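Side-chain contacts in toll-like receptor 13 (Mus musculus, PDB 4Z0C), which recognises bacterial 23S rRNA as an innate immune receptor and signals through MYD88 and TRAF6 to activate NF-kappa-B: residues 205-210 / 220-225; 254-259 / 273-278. All blocks are in the same frame, centred on the assembly; numbering follows the deposited sequence.

Contact 1. Residues 205-210 / 220-225; sequences TNLSAS and VYLKTL. With NAG (2-acetamido-2-deoxy-beta-D-glucopyranose), chain N.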
ATOM      1  N   THR A 205     -48.750   3.576  -6.181  1.00 32.60           N
ATOM      2  CA  THR A 205     -48.048   4.852  -6.367  1.00 31.72           C
ATOM      3  C   THR A 205     -46.801   4.728  -7.230  1.00 28.88           C
ATOM      4  O   THR A 205     -46.375   5.693  -7.844  1.00 34.02           O
ATOM      5  CB  THR A 205     -47.642   5.464  -5.032  1.00 30.71           C
ATOM      6  OG1 THR A 205     -46.966   4.465  -4.273  1.00 43.19           O
ATOM      7  CG2 THR A 205     -48.863   5.877  -4.238  1.00 32.18           C
ATOM      8  N   ASN A 206     -46.221   3.537  -7.260  1.00 30.41           N
ATOM      9  CA  ASN A 206     -44.968   3.300  -7.953  1.00 35.32           C
ATOM     10  C   ASN A 206     -45.088   2.081  -8.860  1.00 32.96           C
ATOM     11  O   ASN A 206     -45.346   0.975  -8.396  1.00 30.51           O
ATOM     12  CB  ASN A 206     -43.815   3.064  -6.949  1.00 23.62           C
ATOM     13  CG  ASN A 206     -43.396   4.336  -6.188  1.00 32.74           C
ATOM     14  OD1 ASN A 206     -44.180   4.902  -5.422  1.00 36.57           O
ATOM     15  ND2 ASN A 206     -42.139   4.770  -6.387  1.00 27.70           N
ATOM     16  N   LEU A 207     -44.879   2.290 -10.151  1.00 33.42           N
ATOM     17  CA  LEU A 207     -44.862   1.197 -11.112  1.00 32.72           C
ATOM     18  C   LEU A 207     -43.599   1.241 -11.926  1.00 34.81           C
ATOM     19  O   LEU A 207     -43.208   2.297 -12.419  1.00 36.27           O
ATOM     20  CB  LEU A 207     -46.050   1.290 -12.064  1.00 33.45           C
ATOM     21  CG  LEU A 207     -46.041   0.295 -13.232  1.00 35.77           C
ATOM     22  CD1 LEU A 207     -46.172  -1.150 -12.762  1.00 22.59           C
ATOM     23  CD2 LEU A 207     -47.101   0.659 -14.310  1.00 29.69           C
ATOM     24  N   SER A 208     -42.964   0.094 -12.088  1.00 29.27           N
ATOM     25  CA  SER A 208     -41.832   0.018 -12.995  1.00 34.40           C
ATOM     26  C   SER A 208     -42.036  -1.036 -14.059  1.00 27.59           C
ATOM     27  O   SER A 208     -42.442  -2.154 -13.756  1.00 32.02           O
ATOM     28  CB  SER A 208     -40.513  -0.251 -12.239  1.00 27.63           C
ATOM     29  OG  SER A 208     -39.474  -0.400 -13.187  1.00 29.05           O
ATOM     30  N   ALA A 209     -41.772  -0.676 -15.306  1.00 28.79           N
ATOM     31  CA  ALA A 209     -41.778  -1.657 -16.382  1.00 36.33           C
ATOM     32  C   ALA A 209     -40.478  -1.511 -17.147  1.00 39.42           C
ATOM     33  O   ALA A 209     -40.391  -1.866 -18.317  1.00 41.58           O
ATOM     34  CB  ALA A 209     -42.988  -1.455 -17.309  1.00 36.28           C
ATOM     35  N   SER A 210     -39.455  -1.020 -16.455  1.00 44.91           N
ATOM     36  CA  SER A 210     -38.154  -0.747 -17.051  1.00 39.97           C
ATOM     37  C   SER A 210     -37.441  -1.991 -17.607  1.00 34.84           C
ATOM     38  O   SER A 210     -37.666  -3.102 -17.141  1.00 31.65           O
ATOM     39  CB  SER A 210     -37.266  -0.029 -16.034  1.00 43.46           C
ATOM     40  OG  SER A 210     -36.262  -0.896 -15.560  1.00 55.61           O
ATOM     41  N   VAL A 220     -51.112   0.048 -24.262  1.00 52.00           N
ATOM     42  CA  VAL A 220     -50.910   0.634 -22.940  1.00 43.25           C
ATOM     43  C   VAL A 220     -52.207   1.154 -22.342  1.00 43.89           C
ATOM     44  O   VAL A 220     -52.926   1.917 -22.980  1.00 52.97           O
ATOM     45  CB  VAL A 220     -49.944   1.825 -22.999  1.00 56.56           C
ATOM     46  CG1 VAL A 220     -49.696   2.359 -21.596  1.00 59.79           C
ATOM     47  CG2 VAL A 220     -48.632   1.429 -23.664  1.00 60.41           C
ATOM     48  N   TYR A 221     -52.512   0.755 -21.115  1.00 42.98           N
ATOM     49  CA  TYR A 221     -53.724   1.235 -20.473  1.00 45.16           C
ATOM     50  C   TYR A 221     -53.542   1.354 -18.974  1.00 43.97           C
ATOM     51  O   TYR A 221     -53.433   0.344 -18.273  1.00 35.21           O
ATOM     52  CB  TYR A 221     -54.903   0.300 -20.772  1.00 46.77           C
ATOM     53  CG  TYR A 221     -56.237   0.831 -20.286  1.00 52.41           C
ATOM     54  CD1 TYR A 221     -56.984   1.710 -21.070  1.00 51.31           C
ATOM     55  CD2 TYR A 221     -56.753   0.452 -19.046  1.00 56.88           C
ATOM     56  CE1 TYR A 221     -58.207   2.202 -20.634  1.00 49.32           C
ATOM     57  CE2 TYR A 221     -57.982   0.937 -18.602  1.00 53.62           C
ATOM     58  CZ  TYR A 221     -58.703   1.811 -19.404  1.00 51.33           C
ATOM     59  OH  TYR A 221     -59.917   2.300 -18.972  1.00 50.21           O
ATOM     60  N   LEU A 222     -53.582   2.591 -18.483  1.00 49.57           N
ATOM     61  CA  LEU A 222     -53.219   2.869 -17.094  1.00 50.35           C
ATOM     62  C   LEU A 222     -54.297   3.617 -16.288  1.00 54.77           C
ATOM     63  O   LEU A 222     -54.034   4.031 -15.157  1.00 50.54           O
ATOM     64  CB  LEU A 222     -51.898   3.654 -17.049  1.00 47.00           C
ATOM     65  CG  LEU A 222     -50.651   3.078 -17.745  1.00 44.76           C
ATOM     66  CD1 LEU A 222     -49.498   4.057 -17.628  1.00 40.78           C
ATOM     67  CD2 LEU A 222     -50.251   1.707 -17.199  1.00 39.54           C
ATOM     68  N   LYS A 223     -55.484   3.811 -16.876  1.00 62.13           N
ATOM     69  CA  LYS A 223     -56.630   4.462 -16.206  1.00 60.89           C
ATOM     70  C   LYS A 223     -56.890   3.887 -14.831  1.00 48.10           C
ATOM     71  O   LYS A 223     -57.157   4.599 -13.851  1.00 45.13           O
ATOM     72  CB  LYS A 223     -57.898   4.276 -17.049  1.00 72.81           C
ATOM     73  CG  LYS A 223     -59.200   4.205 -16.239  1.00 74.80           C
ATOM     74  CD  LYS A 223     -59.934   5.530 -16.196  1.00 75.93           C
ATOM     75  CE  LYS A 223     -61.436   5.317 -16.300  1.00 76.09           C
ATOM     76  NZ  LYS A 223     -62.083   6.263 -17.259  1.00 79.19           N
ATOM     77  N   THR A 224     -56.760   2.575 -14.778  1.00 42.85           N
ATOM     78  CA  THR A 224     -57.007   1.797 -13.593  1.00 42.63           C
ATOM     79  C   THR A 224     -55.980   2.021 -12.452  1.00 63.58           C
ATOM     80  O   THR A 224     -56.119   1.449 -11.362  1.00 61.34           O
ATOM     81  CB  THR A 224     -57.078   0.325 -14.011  1.00 52.29           C
ATOM     82  OG1 THR A 224     -58.042  -0.360 -13.214  1.00 59.68           O
ATOM     83  CG2 THR A 224     -55.753  -0.320 -13.838  1.00 48.98           C
ATOM     84  N   LEU A 225     -54.953   2.838 -12.703  1.00 55.70           N
ATOM     85  CA  LEU A 225     -54.006   3.239 -11.650  1.00 55.63           C
ATOM     86  C   LEU A 225     -54.089   4.747 -11.379  1.00 56.40           C
ATOM     87  O   LEU A 225     -53.190   5.509 -11.755  1.00 50.18           O
ATOM     88  CB  LEU A 225     -52.567   2.870 -12.018  1.00 43.72           C
ATOM     89  CG  LEU A 225     -52.289   1.558 -12.748  1.00 39.09           C
ATOM     90  CD1 LEU A 225     -50.787   1.433 -12.994  1.00 43.84           C
ATOM     91  CD2 LEU A 225     -52.782   0.378 -11.969  1.00 33.90           C
TER
HETATM   92  C1  NAG N 906     -41.793   5.880  -5.514  1.00 39.87           C
HETATM   93  C2  NAG N 906     -40.304   5.742  -5.164  1.00 50.26           C
HETATM   94  C3  NAG N 906     -39.792   6.936  -4.380  1.00 50.23           C
HETATM   95  C4  NAG N 906     -40.086   8.225  -5.125  1.00 46.23           C
HETATM   96  C5  NAG N 906     -41.581   8.306  -5.389  1.00 46.52           C
HETATM   97  C6  NAG N 906     -41.859   9.599  -6.161  1.00 42.71           C
HETATM   98  C7  NAG N 906     -39.466   3.491  -4.878  1.00 49.70           C
HETATM   99  C8  NAG N 906     -38.944   2.484  -3.891  1.00 42.12           C
HETATM  100  N2  NAG N 906     -40.049   4.564  -4.362  1.00 53.92           N
HETATM  101  O3  NAG N 906     -38.415   6.771  -4.158  1.00 47.25           O
HETATM  102  O4  NAG N 906     -39.689   9.355  -4.371  1.00 45.58           O
HETATM  103  O5  NAG N 906     -42.053   7.158  -6.098  1.00 45.45           O
HETATM  104  O6  NAG N 906     -43.245   9.775  -6.323  1.00 38.96           O
HETATM  105  O7  NAG N 906     -39.361   3.322  -6.094  1.00 51.45           O
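The backbones of Leu-207 and Leu-225 stay well apart, with their CA atoms 9.4 Å from each other. Leu-207 is in the middle of strand 206-208, and Leu-225 is on the far side of the same leucine-rich repeat coil. After strand 220-221 the chain makes a type I beta turn from Leu-222 to Leu-225, closed by a bond from Leu-225 N to Leu-222 O. The turn sends both leucine side chains inward. Leu-207 reaches them with one methyl, CD2. Its CG lies anti to the backbone N (chi1 173°), which extends the branch into the coil. Leu-207 CD2 sits 4.0 Å from Leu-225 CD1, and these two side chains cross at about a right angle. The approach of Leu-207 CD2 to Leu-222 CD2 is looser, at 4.4 Å. Leu-184 and Leu-231, from the two neighbouring strands, touch Leu-207 and continue the hydrophobic core between repeats. Asn-206 ND2 is covalently bonded to C1 of an N-acetylglucosamine, at 1.5 Å. Asn-206 and Leu-207 thus point to opposite sides of the strand, the first bearing the glycan and the second facing the core. The contact itself is methyl against methyl, with no polar pairing between the segments. Its cohesion therefore rests on van der Waals packing and on the burial of three leucines.

Contact 2. Residues 254-259 / 273-278; sequences MDLSNW and HLLGNL. With NAG (2-acetamido-2-deoxy-beta-D-glucopyranose), chain F.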
ATOM      1  N   MET A 254     -41.256  10.664 -13.654  1.00 31.66           N
ATOM      2  CA  MET A 254     -41.216   9.777 -14.803  1.00 30.23           C
ATOM      3  C   MET A 254     -39.785   9.464 -15.179  1.00 34.47           C
ATOM      4  O   MET A 254     -38.890  10.295 -15.024  1.00 26.12           O
ATOM      5  CB  MET A 254     -41.918  10.414 -16.005  1.00 39.36           C
ATOM      6  CG  MET A 254     -42.252   9.406 -17.087  1.00 43.32           C
ATOM      7  SD  MET A 254     -43.551   9.964 -18.182  1.00 64.98           S
ATOM      8  CE  MET A 254     -43.780   8.498 -19.177  1.00114.88           C
ATOM      9  N   ASP A 255     -39.577   8.265 -15.703  1.00 37.07           N
ATOM     10  CA  ASP A 255     -38.261   7.893 -16.170  1.00 32.92           C
ATOM     11  C   ASP A 255     -38.406   7.430 -17.610  1.00 23.16           C
ATOM     12  O   ASP A 255     -39.034   6.408 -17.874  1.00 30.02           O
ATOM     13  CB  ASP A 255     -37.652   6.781 -15.282  1.00 32.79           C
ATOM     14  CG  ASP A 255     -36.126   6.646 -15.464  1.00 48.41           C
ATOM     15  OD1 ASP A 255     -35.601   7.043 -16.532  1.00 43.37           O
ATOM     16  OD2 ASP A 255     -35.451   6.118 -14.549  1.00 56.12           O
ATOM     17  N   LEU A 256     -37.818   8.184 -18.532  1.00 26.31           N
ATOM     18  CA  LEU A 256     -37.900   7.887 -19.958  1.00 35.24           C
ATOM     19  C   LEU A 256     -36.544   7.576 -20.621  1.00 42.01           C
ATOM     20  O   LEU A 256     -36.387   7.746 -21.839  1.00 38.53           O
ATOM     21  CB  LEU A 256     -38.583   9.056 -20.691  1.00 36.77           C
ATOM     22  CG  LEU A 256     -40.092   9.212 -20.466  1.00 34.92           C
ATOM     23  CD1 LEU A 256     -40.605  10.469 -21.126  1.00 34.47           C
ATOM     24  CD2 LEU A 256     -40.810   7.995 -21.014  1.00 35.59           C
ATOM     25  N   SER A 257     -35.566   7.144 -19.831  1.00 38.12           N
ATOM     26  CA  SER A 257     -34.212   6.886 -20.352  1.00 34.32           C
ATOM     27  C   SER A 257     -34.150   5.754 -21.382  1.00 30.90           C
ATOM     28  O   SER A 257     -34.930   4.812 -21.331  1.00 38.11           O
ATOM     29  CB  SER A 257     -33.275   6.543 -19.190  1.00 29.72           C
ATOM     30  OG  SER A 257     -33.363   7.509 -18.149  1.00 30.98           O
ATOM     31  N   ASN A 258     -33.196   5.827 -22.298  1.00 25.68           N
ATOM     32  CA  ASN A 258     -32.975   4.725 -23.233  1.00 30.35           C
ATOM     33  C   ASN A 258     -32.321   3.553 -22.513  1.00 38.56           C
ATOM     34  O   ASN A 258     -31.771   3.728 -21.427  1.00 30.84           O
ATOM     35  CB  ASN A 258     -32.046   5.166 -24.364  1.00 31.27           C
ATOM     36  CG  ASN A 258     -32.681   6.175 -25.276  1.00 34.94           C
ATOM     37  OD1 ASN A 258     -33.900   6.191 -25.451  1.00 33.95           O
ATOM     38  ND2 ASN A 258     -31.856   7.042 -25.862  1.00 34.82           N
ATOM     39  N   TRP A 259     -32.316   2.379 -23.142  1.00 40.23           N
ATOM     40  CA  TRP A 259     -31.510   1.278 -22.631  1.00 35.81           C
ATOM     41  C   TRP A 259     -30.036   1.539 -22.939  1.00 42.93           C
ATOM     42  O   TRP A 259     -29.193   1.481 -22.041  1.00 45.13           O
ATOM     43  CB  TRP A 259     -31.925  -0.059 -23.240  1.00 34.97           C
ATOM     44  CG  TRP A 259     -31.325  -1.228 -22.514  1.00 51.84           C
ATOM     45  CD1 TRP A 259     -30.057  -1.328 -22.012  1.00 52.24           C
ATOM     46  CD2 TRP A 259     -31.992  -2.445 -22.155  1.00 66.10           C
ATOM     47  NE1 TRP A 259     -29.886  -2.537 -21.388  1.00 57.07           N
ATOM     48  CE2 TRP A 259     -31.059  -3.244 -21.458  1.00 66.41           C
ATOM     49  CE3 TRP A 259     -33.287  -2.946 -22.366  1.00 70.27           C
ATOM     50  CZ2 TRP A 259     -31.378  -4.517 -20.969  1.00 68.86           C
ATOM     51  CZ3 TRP A 259     -33.601  -4.210 -21.882  1.00 69.77           C
ATOM     52  CH2 TRP A 259     -32.651  -4.981 -21.192  1.00 67.26           C
ATOM     53  N   HIS A 273     -45.677  16.719 -25.763  1.00 40.01           N
ATOM     54  CA  HIS A 273     -47.138  16.575 -25.841  1.00 49.13           C
ATOM     55  C   HIS A 273     -47.659  15.768 -24.655  1.00 41.81           C
ATOM     56  O   HIS A 273     -48.730  16.055 -24.118  1.00 39.99           O
ATOM     57  CB  HIS A 273     -47.611  15.949 -27.169  1.00 46.99           C
ATOM     58  CG  HIS A 273     -49.097  15.785 -27.248  1.00 58.66           C
ATOM     59  ND1 HIS A 273     -49.968  16.852 -27.168  1.00 63.12           N
ATOM     60  CD2 HIS A 273     -49.871  14.676 -27.337  1.00 61.64           C
ATOM     61  CE1 HIS A 273     -51.211  16.410 -27.230  1.00 59.34           C
ATOM     62  NE2 HIS A 273     -51.180  15.092 -27.332  1.00 61.04           N
ATOM     63  N   LEU A 274     -46.886  14.764 -24.256  1.00 40.94           N
ATOM     64  CA  LEU A 274     -47.198  13.966 -23.075  1.00 48.89           C
ATOM     65  C   LEU A 274     -46.950  14.762 -21.798  1.00 51.31           C
ATOM     66  O   LEU A 274     -47.877  15.041 -21.033  1.00 45.24           O
ATOM     67  CB  LEU A 274     -46.346  12.693 -23.054  1.00 44.84           C
ATOM     68  CG  LEU A 274     -46.442  11.796 -21.819  1.00 39.97           C
ATOM     69  CD1 LEU A 274     -47.891  11.354 -21.585  1.00 38.62           C
ATOM     70  CD2 LEU A 274     -45.521  10.605 -21.966  1.00 38.13           C
ATOM     71  N   LEU A 275     -45.688  15.124 -21.587  1.00 49.83           N
ATOM     72  CA  LEU A 275     -45.222  15.743 -20.346  1.00 46.83           C
ATOM     73  C   LEU A 275     -45.915  17.074 -20.040  1.00 40.75           C
ATOM     74  O   LEU A 275     -46.133  17.414 -18.869  1.00 31.93           O
ATOM     75  CB  LEU A 275     -43.701  15.944 -20.403  1.00 46.70           C
ATOM     76  CG  LEU A 275     -42.815  14.878 -19.761  1.00 52.89           C
ATOM     77  CD1 LEU A 275     -43.321  13.463 -20.030  1.00 53.73           C
ATOM     78  CD2 LEU A 275     -41.387  15.038 -20.248  1.00 48.98           C
ATOM     79  N   GLY A 276     -46.228  17.832 -21.092  1.00 38.79           N
ATOM     80  CA  GLY A 276     -46.860  19.131 -20.944  1.00 36.06           C
ATOM     81  C   GLY A 276     -48.241  19.082 -20.309  1.00 45.10           C
ATOM     82  O   GLY A 276     -48.726  20.088 -19.784  1.00 48.41           O
ATOM     83  N   ASN A 277     -48.873  17.914 -20.341  1.00 46.11           N
ATOM     84  CA  ASN A 277     -50.203  17.743 -19.748  1.00 49.16           C
ATOM     85  C   ASN A 277     -50.232  16.977 -18.427  1.00 51.30           C
ATOM     86  O   ASN A 277     -51.276  16.457 -18.033  1.00 42.81           O
ATOM     87  CB  ASN A 277     -51.146  17.094 -20.746  1.00 51.83           C
ATOM     88  CG  ASN A 277     -51.529  18.034 -21.868  1.00 54.88           C
ATOM     89  OD1 ASN A 277     -51.996  19.150 -21.628  1.00 59.20           O
ATOM     90  ND2 ASN A 277     -51.277  17.612 -23.100  1.00 44.56           N
ATOM     91  N   LEU A 278     -49.088  16.903 -17.750  1.00 45.26           N
ATOM     92  CA  LEU A 278     -49.035  16.262 -16.444  1.00 49.22           C
ATOM     93  C   LEU A 278     -48.735  17.318 -15.387  1.00 50.97           C
ATOM     94  O   LEU A 278     -47.578  17.646 -15.140  1.00 57.35           O
ATOM     95  CB  LEU A 278     -47.972  15.168 -16.454  1.00 50.35           C
ATOM     96  CG  LEU A 278     -48.139  14.175 -17.604  1.00 48.14           C
ATOM     97  CD1 LEU A 278     -46.923  13.275 -17.720  1.00 42.56           C
ATOM     98  CD2 LEU A 278     -49.404  13.360 -17.409  1.00 54.33           C
TER
HETATM   99  C1  NAG F   1     -36.049   3.155 -12.908  1.00 36.10           C
HETATM  100  C2  NAG F   1     -35.368   4.007 -11.847  1.00 30.01           C
HETATM  101  C3  NAG F   1     -33.843   3.927 -11.945  1.00 29.17           C
HETATM  102  C4  NAG F   1     -33.412   2.473 -12.027  1.00 36.47           C
HETATM  103  C5  NAG F   1     -34.102   1.904 -13.262  1.00 41.21           C
HETATM  104  C6  NAG F   1     -33.621   0.523 -13.671  1.00 45.67           C
HETATM  105  C7  NAG F   1     -36.345   5.988 -10.969  1.00 30.47           C
HETATM  106  C8  NAG F   1     -36.690   7.441 -11.109  1.00 19.83           C
HETATM  107  N2  NAG F   1     -35.806   5.376 -12.012  1.00 30.96           N
HETATM  108  O3  NAG F   1     -33.237   4.573 -10.853  1.00 24.55           O
HETATM  109  O4  NAG F   1     -32.009   2.381 -12.078  1.00 43.41           O
HETATM  110  O5  NAG F   1     -35.470   1.863 -12.941  1.00 38.76           O
HETATM  111  O6  NAG F   1     -33.440  -0.215 -12.486  1.00 56.93           O
HETATM  112  O7  NAG F   1     -36.540   5.376  -9.922  1.00 31.99           O
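Met-254 and Leu-256 point from the strand side of leucine-rich repeat 10 toward Leu-274 and Leu-275 on helix 268-275. This tightly packed part joins the repeat's strand to the helix that follows it, in the interior of the solenoid. Met-254 has CG anti to the backbone N (chi1 -164°) and an extended chain beyond it, so its thioether reaches far across the coil. Met-254 CE meets Leu-274 CD2 at 3.9 Å. Met-254 SD lies 4.0 Å from Leu-275 CD1, and Met-254 crosses both leucines obliquely. Leu-275 CD1 is also 4.2 Å from Leu-256 CD1; here the two side chains run past each other in opposite directions. Beyond these leucines the packing gives way to solvent: His-273, Gly-276 and Asn-277 are exposed. Asn-277 ND2 makes a weak bond back to His-273 O. On the strand's other side, Asp-255 is buried and polar. Asp-255 OD1 takes a 2.8 Å bond from Ser-257 OG, nearly along the C-O axis, and a weak one from Ser-257 N. Asp-255 OD2 accepts a 2.7 Å hydrogen bond from N2 of an N-acetylglucosamine. Both carboxylate oxygens are thus engaged, which should restrict the rotation of the group. The chemistry divides at the strand: inside, sulfur and methyls join it to the helix by apolar packing, while outside, a carboxylate binds the acetamido group of a glycan.

Contact 1 and contact 2 lie in series along the chain, on the same side of its centre, with centres 13 Å apart. They do not touch; their nearest atoms are about 6 Å apart. Strand 230-232 runs between their strands, and its Leu-231 touches both Leu-207 and Met-254, linking the two hydrophobic interiors. A glycan also spans them: the sugar hydrogen-bonded to Asp-255 also touches Ser-210. Neither contact reaches the RNA. The nearest atom of contact 1 is about 18 Å from the bound nucleic acid. The nearest atom of contact 2 is about 15 Å from the bound nucleic acid. This is consistent with both being structural packing within the leucine-rich repeat ectodomain.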